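Halotolerant alpha-type carbonic anhydrase (dCA II) (Dunaliella salina, PDB 1Y7W) probably catalyses the reversible hydration of carbon dioxide to bicarbonate as a salt-tolerant zinc enzyme of the alpha carbonic anhydrase family. Local coordinates at residues L218-K223 with F245-E250. Numbering follows the deposited sequence.
Sequences LPSSLK and FTTPRE
At the edge of the Phe245 ring lie Ser221 O, 3.8 Å from CD1, and Leu222 CA, while Leu222 O and Lys223 O come in obliquely. Pro219 CG also approaches the ring obliquely and lies 3.8 Å from Phe245 CB; a compact proline suits this buried spot, its CB resting 3.3 Å from Thr247 O. With CG anti to its carbonyl carbon (chi1 -72°), Phe245 brings its CD1-CE1 side to the backbone of Ser221 and Leu222. The ring of Tyr224 meets it with planes about 30° apart, and a flat apolar group fits this buried place. The Arg249 guanidinium reaches Leu218 O through NH1 at 2.8 Å, a bent bond whose donor stands above the carbonyl plane. Arginine has N-H groups enough for the rest: NE bonds Leu217 O, NH1 also Thr215 O, and NH2 forms a salt bridge with Asp180, holding the head against carbonyls of helix 213-217 and the residue after it. One direct backbone bond crosses, Thr246 N to Lys223 O (3.1 Å). Water 2 donates to Lys223 O and Ser221 O and accepts from Thr247 N; water 1 links Ser220 N to Pro248 O. Serine's short hydroxyl lets Ser221 OG take the N-H of Lys223 in an ST turn, while Thr247, pointing toward the loop, sets OG1 3.3 Å from Ser221 CB. The loop leads from helix 213-217 into strand 224-229, antiparallel neighbour of strand 240-251, whose other flank is strand 166-175, touched by Pro219 and Phe245 through Ile171 and Ile169.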
# COMPACT_ATOMS: atom_id res chain seq x y z
N LEU A 218 4.61 -3.13 -10.49
CA LEU A 218 4.10 -1.95 -11.16
C LEU A 218 3.15 -2.33 -12.27
O LEU A 218 3.36 -3.32 -12.97
CB LEU A 218 5.22 -1.10 -11.75
CG LEU A 218 6.21 -0.46 -10.79
CD1 LEU A 218 6.87 0.70 -11.56
CD2 LEU A 218 5.51 0.11 -9.56
N PRO A 219 2.07 -1.53 -12.46
CA PRO A 219 1.12 -1.87 -13.52
C PRO A 219 1.61 -1.53 -14.91
O PRO A 219 2.68 -0.94 -15.08
CB PRO A 219 -0.14 -1.10 -13.14
CG PRO A 219 0.37 0.08 -12.37
CD PRO A 219 1.60 -0.41 -11.62
N SER A 220 0.80 -1.87 -15.91
CA SER A 220 1.18 -1.65 -17.29
C SER A 220 1.32 -0.20 -17.75
O SER A 220 2.00 0.06 -18.76
CB SER A 220 0.22 -2.41 -18.22
OG SER A 220 -1.14 -2.10 -17.92
N SER A 221 0.74 0.75 -17.02
CA SER A 221 0.86 2.16 -17.40
C SER A 221 1.36 2.89 -16.17
O SER A 221 1.12 2.46 -15.03
CB SER A 221 -0.49 2.70 -17.87
OG SER A 221 -0.61 4.08 -17.60
N LEU A 222 2.10 3.96 -16.39
CA LEU A 222 2.63 4.70 -15.26
C LEU A 222 1.68 5.81 -14.86
O LEU A 222 2.02 6.62 -14.01
CB LEU A 222 3.97 5.33 -15.61
CG LEU A 222 5.05 4.29 -15.89
CD1 LEU A 222 6.36 5.02 -16.14
CD2 LEU A 222 5.18 3.33 -14.72
N LYS A 223 0.49 5.85 -15.46
CA LYS A 223 -0.46 6.91 -15.08
C LYS A 223 -0.83 6.84 -13.60
O LYS A 223 -1.25 5.80 -13.13
CB LYS A 223 -1.76 6.78 -15.88
CG LYS A 223 -1.59 7.29 -17.32
CD LYS A 223 -2.91 7.17 -18.15
CE LYS A 223 -3.21 5.71 -18.55
NZ LYS A 223 -4.21 5.57 -19.74
N PHE A 245 -1.82 4.55 -8.75
CA PHE A 245 -1.83 4.23 -10.18
C PHE A 245 -3.24 3.93 -10.60
O PHE A 245 -3.90 3.15 -9.99
CB PHE A 245 -0.90 3.04 -10.43
CG PHE A 245 0.53 3.45 -10.31
CD1 PHE A 245 1.29 3.69 -11.45
CD2 PHE A 245 1.05 3.79 -9.05
CE1 PHE A 245 2.59 4.26 -11.36
CE2 PHE A 245 2.34 4.36 -8.92
CZ PHE A 245 3.12 4.59 -10.09
N THR A 246 -3.65 4.51 -11.72
CA THR A 246 -5.02 4.35 -12.17
C THR A 246 -5.30 3.19 -13.14
O THR A 246 -6.44 2.93 -13.41
CB THR A 246 -5.51 5.74 -12.72
OG1 THR A 246 -4.60 6.22 -13.71
CG2 THR A 246 -5.55 6.75 -11.56
N THR A 247 -4.28 2.50 -13.63
CA THR A 247 -4.48 1.34 -14.47
C THR A 247 -4.32 0.14 -13.57
O THR A 247 -3.26 -0.07 -12.96
CB THR A 247 -3.42 1.25 -15.55
OG1 THR A 247 -3.42 2.46 -16.32
CG2 THR A 247 -3.67 0.04 -16.43
N PRO A 248 -5.36 -0.68 -13.45
CA PRO A 248 -5.24 -1.84 -12.57
C PRO A 248 -4.57 -3.08 -13.14
O PRO A 248 -4.39 -3.22 -14.36
CB PRO A 248 -6.70 -2.15 -12.18
CG PRO A 248 -7.51 -1.64 -13.35
CD PRO A 248 -6.73 -0.52 -14.02
N ARG A 249 -4.11 -3.93 -12.23
CA ARG A 249 -3.63 -5.26 -12.59
C ARG A 249 -4.91 -6.11 -12.56
O ARG A 249 -6.01 -5.55 -12.43
CB ARG A 249 -2.65 -5.77 -11.56
CG ARG A 249 -1.22 -5.38 -11.95
CD ARG A 249 -0.22 -5.88 -10.91
NE ARG A 249 1.13 -5.62 -11.37
CZ ARG A 249 1.83 -6.43 -12.17
NH1 ARG A 249 3.06 -6.06 -12.54
NH2 ARG A 249 1.32 -7.62 -12.55
N GLU A 250 -4.79 -7.44 -12.65
CA GLU A 250 -5.97 -8.32 -12.65
C GLU A 250 -5.91 -9.37 -11.59
O GLU A 250 -4.86 -9.79 -11.23
CB GLU A 250 -6.11 -9.00 -14.04
CG GLU A 250 -6.34 -7.95 -15.14
CD GLU A 250 -6.48 -8.54 -16.54
OE1 GLU A 250 -6.43 -7.73 -17.49
OE2 GLU A 250 -6.63 -9.79 -16.68
O HOH W 1 -1.70 -3.54 -15.33
O HOH W 2 -1.47 3.32 -14.06